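Folylpolyglutamate synthase protein FOLC (Mycobacterium tuberculosis, PDB 2VOS) probably adds L-glutamate to dihydropteroate and successive glutamates to tetrahydrofolate at the expense of ATP, serving bacterial folate biosynthesis. Local coordinates at residues A[191-196]-A[306-311]; A[257-260]-A[264-267]; A[215-220]-A[246-251]. All coordinates share one frame; numbering follows the deposited sequence.

Contact 1. Residues A[191-196]-A[306-311]; sequences VAVITP and LASVEA
V191, V193, S308 and A311 bring no flat side chain to this contact; its flat group is the peptide unit of S308. V191 sends its methyls to the oxygen end rather than over a face, S308 O lying 4.0 Å from V191 CG1 and 4.1 Å from V191 CG2; both methyls stand on one side of the peptide plane, CG2 closer to it. The same CG2 reaches on to A311, with 4.2 Å between V191 CG2 and A311 CB. Strand 191-194 runs nearly antiparallel to helix 306-311 (169°), and the two axes come within 8.9 Å. One turn earlier than A311, S308 presses its hydroxyl against V193: OG of S308 stands 3.1 Å from V193 CG2, a tight approach, and 3.7 Å from V193 CG1. A chi1 of 179° sets CG2 beside the backbone N and CG1 trans to it, and CG2 is the branch nearer the hydroxyl. S308 OG is hydrogen-bonded to the carbonyl of L304 in its own helix. Helix 296-312 covers one face of the large sheet of the Mur ligase middle domain here. With its polar partner inside the helix, the hydroxyl serves as a small packing group; between these two segments the contact is van der Waals, without a hydrogen bond.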
loop_
_atom_site.group_PDB
_atom_site.type_symbol
_atom_site.label_atom_id
_atom_site.label_comp_id
_atom_site.label_asym_id
_atom_site.label_seq_id
_atom_site.Cartn_x
_atom_site.Cartn_y
_atom_site.Cartn_z
ATOM N N VAL A 191 -15.418 -8.866 -6.527
ATOM C CA VAL A 191 -15.462 -7.746 -5.582
ATOM C C VAL A 191 -14.326 -6.786 -5.972
ATOM O O VAL A 191 -13.157 -7.194 -6.064
ATOM C CB VAL A 191 -15.235 -8.161 -4.121
ATOM C CG1 VAL A 191 -15.226 -6.930 -3.260
ATOM C CG2 VAL A 191 -16.376 -9.103 -3.642
ATOM N N ALA A 192 -14.678 -5.539 -6.236
ATOM C CA ALA A 192 -13.715 -4.492 -6.581
ATOM C C ALA A 192 -13.776 -3.425 -5.489
ATOM O O ALA A 192 -14.840 -2.941 -5.123
ATOM C CB ALA A 192 -14.074 -3.873 -7.952
ATOM N N VAL A 193 -12.636 -3.041 -4.963
ATOM C CA VAL A 193 -12.621 -2.180 -3.844
ATOM C C VAL A 193 -11.936 -0.927 -4.273
ATOM O O VAL A 193 -10.836 -0.998 -4.898
ATOM C CB VAL A 193 -11.795 -2.841 -2.738
ATOM C CG1 VAL A 193 -11.703 -1.965 -1.478
ATOM C CG2 VAL A 193 -12.367 -4.250 -2.402
ATOM N N ILE A 194 -12.523 0.224 -3.934
ATOM C CA ILE A 194 -11.887 1.520 -4.292
ATOM C C ILE A 194 -11.634 2.319 -3.013
ATOM O O ILE A 194 -12.549 2.853 -2.415
ATOM C CB ILE A 194 -12.769 2.396 -5.241
ATOM C CG1 ILE A 194 -13.348 1.555 -6.392
ATOM C CG2 ILE A 194 -11.911 3.650 -5.790
ATOM C CD1 ILE A 194 -12.317 1.000 -7.408
ATOM N N THR A 195 -10.384 2.396 -2.598
ATOM C CA THR A 195 -9.999 3.176 -1.467
ATOM C C THR A 195 -9.938 4.676 -1.819
ATOM O O THR A 195 -10.054 5.069 -3.001
ATOM C CB THR A 195 -8.628 2.673 -0.930
ATOM O OG1 THR A 195 -7.557 3.183 -1.739
ATOM C CG2 THR A 195 -8.519 1.142 -0.895
ATOM N N PRO A 196 -9.717 5.521 -0.811
ATOM C CA PRO A 196 -9.774 6.970 -1.094
ATOM C C PRO A 196 -8.845 7.396 -2.193
ATOM O O PRO A 196 -7.687 7.025 -2.210
ATOM C CB PRO A 196 -9.358 7.615 0.233
ATOM C CG PRO A 196 -9.959 6.537 1.300
ATOM C CD PRO A 196 -9.459 5.244 0.615
ATOM N N LEU A 306 -13.622 -4.859 5.854
ATOM C CA LEU A 306 -14.720 -5.670 6.369
ATOM C C LEU A 306 -15.865 -5.761 5.330
ATOM O O LEU A 306 -16.294 -6.861 4.963
ATOM C CB LEU A 306 -15.210 -5.110 7.695
ATOM C CG LEU A 306 -16.558 -5.659 8.236
ATOM C CD1 LEU A 306 -16.292 -7.119 8.625
ATOM C CD2 LEU A 306 -17.044 -4.856 9.476
ATOM N N ALA A 307 -16.353 -4.630 4.846
ATOM C CA ALA A 307 -17.429 -4.615 3.856
ATOM C C ALA A 307 -17.028 -5.431 2.614
ATOM O O ALA A 307 -17.831 -6.220 2.095
ATOM C CB ALA A 307 -17.780 -3.156 3.480
ATOM N N SER A 308 -15.768 -5.361 2.196
ATOM C CA SER A 308 -15.309 -6.134 1.034
ATOM C C SER A 308 -15.375 -7.656 1.287
ATOM O O SER A 308 -15.731 -8.438 0.402
ATOM C CB SER A 308 -13.856 -5.761 0.686
ATOM O OG SER A 308 -13.776 -4.370 0.402
ATOM N N VAL A 309 -14.988 -8.068 2.488
ATOM C CA VAL A 309 -14.978 -9.498 2.826
ATOM C C VAL A 309 -16.436 -9.981 3.000
ATOM O O VAL A 309 -16.788 -11.097 2.562
ATOM C CB VAL A 309 -14.134 -9.783 4.047
ATOM C CG1 VAL A 309 -14.383 -11.221 4.517
ATOM C CG2 VAL A 309 -12.654 -9.595 3.667
ATOM N N GLU A 310 -17.283 -9.115 3.576
ATOM C CA GLU A 310 -18.721 -9.397 3.712
ATOM C C GLU A 310 -19.310 -9.586 2.331
ATOM O O GLU A 310 -20.057 -10.561 2.094
ATOM C CB GLU A 310 -19.434 -8.250 4.418
ATOM C CG GLU A 310 -19.188 -8.254 5.916
ATOM C CD GLU A 310 -19.947 -7.138 6.567
ATOM O OE1 GLU A 310 -19.718 -5.974 6.171
ATOM O OE2 GLU A 310 -20.865 -7.413 7.381
ATOM N N ALA A 311 -18.999 -8.665 1.425
ATOM C CA ALA A 311 -19.528 -8.718 0.046
ATOM C C ALA A 311 -19.092 -10.010 -0.637
ATOM O O ALA A 311 -19.918 -10.712 -1.228
ATOM C CB ALA A 311 -19.029 -7.554 -0.773
#

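Contact 2. Residues A[257-260]-A[264-267]; sequences ARED and AVLR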
loop_
_atom_site.group_PDB
_atom_site.type_symbol
_atom_site.label_atom_id
_atom_site.label_comp_id
_atom_site.label_asym_id
_atom_site.label_seq_id
_atom_site.Cartn_x
_atom_site.Cartn_y
_atom_site.Cartn_z
ATOM N N ALA A 257 -21.625 -0.621 -2.553
ATOM C CA ALA A 257 -21.687 -0.385 -1.112
ATOM C C ALA A 257 -20.736 0.782 -0.861
ATOM O O ALA A 257 -19.553 0.715 -1.250
ATOM C CB ALA A 257 -21.189 -1.651 -0.366
ATOM N N ARG A 258 -21.200 1.813 -0.162
ATOM C CA ARG A 258 -20.373 3.020 -0.029
ATOM C C ARG A 258 -20.148 3.334 1.421
ATOM O O ARG A 258 -21.119 3.322 2.190
ATOM C CB ARG A 258 -21.097 4.234 -0.628
ATOM C CG ARG A 258 -21.299 4.133 -2.109
ATOM C CD ARG A 258 -22.458 5.076 -2.564
ATOM N NE ARG A 258 -23.717 4.619 -1.987
ATOM C CZ ARG A 258 -24.831 5.348 -1.927
ATOM N NH1 ARG A 258 -24.854 6.591 -2.420
ATOM N NH2 ARG A 258 -25.928 4.827 -1.379
ATOM N N GLU A 259 -18.919 3.713 1.793
ATOM C CA GLU A 259 -18.704 4.107 3.192
ATOM C C GLU A 259 -19.606 5.211 3.541
ATOM O O GLU A 259 -19.894 6.076 2.701
ATOM C CB GLU A 259 -17.236 4.441 3.538
ATOM C CG GLU A 259 -17.060 4.605 5.060
ATOM C CD GLU A 259 -15.596 4.798 5.434
ATOM O OE1 GLU A 259 -14.788 4.723 4.483
ATOM O OE2 GLU A 259 -15.268 5.017 6.634
ATOM N N ASP A 260 -20.148 5.143 4.760
ATOM C CA ASP A 260 -21.095 6.143 5.293
ATOM C C ASP A 260 -22.477 6.050 4.714
ATOM O O ASP A 260 -23.324 6.893 5.008
ATOM C CB ASP A 260 -20.567 7.583 5.166
ATOM C CG ASP A 260 -19.261 7.795 5.957
ATOM O OD1 ASP A 260 -19.131 7.268 7.050
ATOM O OD2 ASP A 260 -18.316 8.421 5.462
ATOM N N ALA A 264 -19.932 1.819 7.909
ATOM C CA ALA A 264 -19.313 3.014 8.538
ATOM C C ALA A 264 -18.551 2.653 9.786
ATOM O O ALA A 264 -18.849 1.651 10.432
ATOM C CB ALA A 264 -20.402 4.056 8.916
ATOM N N VAL A 265 -17.569 3.473 10.141
ATOM C CA VAL A 265 -17.016 3.409 11.483
ATOM C C VAL A 265 -18.007 4.107 12.409
ATOM O O VAL A 265 -18.277 5.294 12.237
ATOM C CB VAL A 265 -15.752 4.185 11.552
ATOM C CG1 VAL A 265 -15.227 4.107 12.964
ATOM C CG2 VAL A 265 -14.743 3.584 10.546
ATOM N N LEU A 266 -18.565 3.384 13.371
ATOM C CA LEU A 266 -19.510 3.979 14.304
ATOM C C LEU A 266 -18.784 4.666 15.474
ATOM O O LEU A 266 -19.138 5.787 15.849
ATOM C CB LEU A 266 -20.507 2.924 14.810
ATOM C CG LEU A 266 -21.428 2.333 13.741
ATOM C CD1 LEU A 266 -22.438 1.370 14.346
ATOM C CD2 LEU A 266 -22.183 3.426 12.977
ATOM N N ARG A 267 -17.799 3.991 16.068
ATOM C CA ARG A 267 -17.098 4.548 17.230
ATOM C C ARG A 267 -15.644 4.058 17.168
ATOM O O ARG A 267 -15.355 2.981 16.623
ATOM C CB ARG A 267 -17.696 4.054 18.559
ATOM C CG ARG A 267 -19.197 3.964 18.610
ATOM C CD ARG A 267 -19.824 3.824 20.053
ATOM N NE ARG A 267 -20.993 4.737 20.157
ATOM C CZ ARG A 267 -22.190 4.500 19.607
ATOM N NH1 ARG A 267 -22.406 3.351 18.937
ATOM N NH2 ARG A 267 -23.172 5.409 19.714
HETATM O O HOH W 1 -17.188 5.710 8.239
#
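D260 and A264 stand with their CA atoms 4.8 Å apart, where the chain turns out of strand 255-258 and into strand 264-271. D260 has a left-handed backbone conformation (phi 75°, psi 3°), and no direct hydrogen bond joins the two segments; a water does so instead. It gives one proton to OE2 of E259 at 2.6 Å and one to OD1 of D260 at 2.8 Å, while accepting the backbone N-H of V265, whose N lies 3.0 Å away. A chi1 of -170° and an extended chain beyond CG stretch E259 out to the water, alongside V265 and pointing the same way; OE2 of E259 comes within 4.2 Å of V265 CG2. D260 OD1 also lies 3.9 Å from A264 CB. Both carboxylates have further partners: E259 OE2 is hydrogen-bonded to H300 ND1, and D260 OD2 forms a salt bridge with R236. Beyond the turn, L266 and R267 both face Q278 in a classic beta bulge. This is a water-bridged junction between two sheets of the Mur ligase middle domain: the edge strand of the large, mainly parallel sheet passes into the first strand of the three-stranded antiparallel one.

Contact 3. Residues A[215-220]-A[246-251]; sequences EKAGII and LAESVR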
loop_
_atom_site.group_PDB
_atom_site.type_symbol
_atom_site.label_atom_id
_atom_site.label_comp_id
_atom_site.label_asym_id
_atom_site.label_seq_id
_atom_site.Cartn_x
_atom_site.Cartn_y
_atom_site.Cartn_z
ATOM N N GLU A 215 -9.958 6.031 -14.444
ATOM C CA GLU A 215 -8.984 5.001 -14.614
ATOM C C GLU A 215 -9.087 3.913 -13.512
ATOM O O GLU A 215 -9.068 2.692 -13.811
ATOM C CB GLU A 215 -7.570 5.607 -14.585
ATOM C CG GLU A 215 -6.536 4.611 -15.056
ATOM C CD GLU A 215 -5.122 5.172 -15.032
ATOM O OE1 GLU A 215 -4.896 6.258 -14.440
ATOM O OE2 GLU A 215 -4.227 4.498 -15.581
ATOM N N LYS A 216 -9.154 4.322 -12.249
ATOM C CA LYS A 216 -9.244 3.326 -11.150
ATOM C C LYS A 216 -10.519 2.508 -11.242
ATOM O O LYS A 216 -10.536 1.345 -10.843
ATOM C CB LYS A 216 -9.147 3.996 -9.787
ATOM C CG LYS A 216 -7.871 4.877 -9.722
ATOM C CD LYS A 216 -7.696 5.439 -8.324
ATOM C CE LYS A 216 -6.536 6.454 -8.270
ATOM N NZ LYS A 216 -5.228 5.777 -8.588
ATOM N N ALA A 217 -11.598 3.131 -11.727
ATOM C CA ALA A 217 -12.870 2.458 -11.856
ATOM C C ALA A 217 -12.781 1.334 -12.870
ATOM O O ALA A 217 -13.666 0.469 -12.907
ATOM C CB ALA A 217 -13.948 3.441 -12.270
ATOM N N GLY A 218 -11.743 1.334 -13.707
ATOM C CA GLY A 218 -11.622 0.275 -14.713
ATOM C C GLY A 218 -11.492 -1.133 -14.117
ATOM O O GLY A 218 -11.592 -2.114 -14.841
ATOM N N ILE A 219 -11.322 -1.273 -12.796
ATOM C CA ILE A 219 -11.269 -2.629 -12.260
ATOM C C ILE A 219 -12.671 -3.162 -11.914
ATOM O O ILE A 219 -12.832 -4.341 -11.524
ATOM C CB ILE A 219 -10.299 -2.758 -11.012
ATOM C CG1 ILE A 219 -10.895 -2.029 -9.775
ATOM C CG2 ILE A 219 -8.872 -2.288 -11.389
ATOM C CD1 ILE A 219 -10.349 -2.556 -8.424
ATOM N N ILE A 220 -13.677 -2.300 -11.999
ATOM C CA ILE A 220 -15.040 -2.752 -11.735
ATOM C C ILE A 220 -15.570 -3.293 -13.081
ATOM O O ILE A 220 -15.817 -2.495 -13.995
ATOM C CB ILE A 220 -15.951 -1.550 -11.273
ATOM C CG1 ILE A 220 -15.392 -0.850 -10.011
ATOM C CG2 ILE A 220 -17.403 -2.002 -11.046
ATOM C CD1 ILE A 220 -15.958 0.592 -9.779
ATOM N N LEU A 246 -19.668 5.809 -9.386
ATOM C CA LEU A 246 -21.050 5.301 -9.475
ATOM C C LEU A 246 -21.476 5.098 -10.940
ATOM O O LEU A 246 -22.149 4.111 -11.306
ATOM C CB LEU A 246 -22.033 6.254 -8.771
ATOM C CG LEU A 246 -21.827 6.434 -7.260
ATOM C CD1 LEU A 246 -22.763 7.512 -6.647
ATOM C CD2 LEU A 246 -22.006 5.106 -6.548
ATOM N N ALA A 247 -21.086 6.051 -11.788
ATOM C CA ALA A 247 -21.354 5.944 -13.250
ATOM C C ALA A 247 -20.746 4.658 -13.833
ATOM O O ALA A 247 -21.418 3.903 -14.544
ATOM C CB ALA A 247 -20.822 7.145 -13.955
ATOM N N GLU A 248 -19.477 4.402 -13.512
ATOM C CA GLU A 248 -18.807 3.223 -14.001
ATOM C C GLU A 248 -19.401 1.964 -13.386
ATOM O O GLU A 248 -19.395 0.901 -13.988
ATOM C CB GLU A 248 -17.309 3.318 -13.671
ATOM C CG GLU A 248 -16.649 4.639 -14.157
ATOM C CD GLU A 248 -16.527 4.703 -15.686
ATOM O OE1 GLU A 248 -15.805 3.842 -16.245
ATOM O OE2 GLU A 248 -17.158 5.588 -16.312
ATOM N N SER A 249 -19.908 2.064 -12.160
ATOM C CA SER A 249 -20.495 0.887 -11.526
ATOM C C SER A 249 -21.813 0.560 -12.241
ATOM O O SER A 249 -22.216 -0.612 -12.338
ATOM C CB SER A 249 -20.754 1.138 -10.032
ATOM O OG SER A 249 -19.550 1.357 -9.295
ATOM N N VAL A 250 -22.510 1.606 -12.679
ATOM C CA VAL A 250 -23.728 1.422 -13.498
ATOM C C VAL A 250 -23.358 0.767 -14.848
ATOM O O VAL A 250 -24.003 -0.183 -15.295
ATOM C CB VAL A 250 -24.462 2.769 -13.750
ATOM C CG1 VAL A 250 -25.560 2.615 -14.815
ATOM C CG2 VAL A 250 -25.023 3.345 -12.466
ATOM N N ARG A 251 -22.293 1.249 -15.489
ATOM C CA ARG A 251 -21.884 0.615 -16.762
ATOM C C ARG A 251 -21.496 -0.854 -16.593
ATOM O O ARG A 251 -21.778 -1.652 -17.494
ATOM C CB ARG A 251 -20.802 1.407 -17.513
#
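E248 leaves helix 239-251 toward A217, and its first two side-chain carbons do the touching: CB of E248 lies 3.6 Å from A217 CB, and CG of E248 3.5 Å from the same methyl. Beyond CG the chain bends (chi2 -70°), carrying the carboxylate to R180, whose NH2 makes a salt bridge with OE1. The aliphatic half of the glutamate thus packs on the alanine, while its charged end is held by a residue outside both segments. A second touch lies beside the first. I220 sends CD1 to the hydroxyl of S249, with 3.7 Å between I220 CD1 and S249 OG, and that oxygen is hydrogen-bonded to the carbonyl of L245 one turn back in its helix. A217 and I220 are brought to the same side by the type I beta turn between them, closed by the I220 N to A217 O hydrogen bond of 2.9 Å. On the sheet side, I219 and I220 rest on A192 of strand 191-194, and S249 on V256 of strand 255-258. Helices 209-217 and 239-251 connect consecutive beta-alpha-beta units; the end of the first and the turn after it pack against the second over the parallel part of the sheet, as in the P-loop NTPase-like fold of the Mur ligase middle domain.

Overall arrangement
All three contacts belong to the Mur ligase middle domain and gather about its large sheet. Contacts 1 and 3, with centres about 14 Å apart, use opposite faces of strand 191-194: V191 and V193 face helix 296-312, while A192 faces the segment 215-220. The centre of contact 2 lies about 12 Å from that of contact 1 and about 21 Å from that of contact 3, at the sheet's edge, where R258 touches L246. Along the chain, strand 191-194 comes first, then both halves of contact 3, then both of contact 2, and finally helix 306-311. Helices thus cover both faces of strand 191-194; its C-terminal end leads to the nucleotide, where P196 touches the bound ADP.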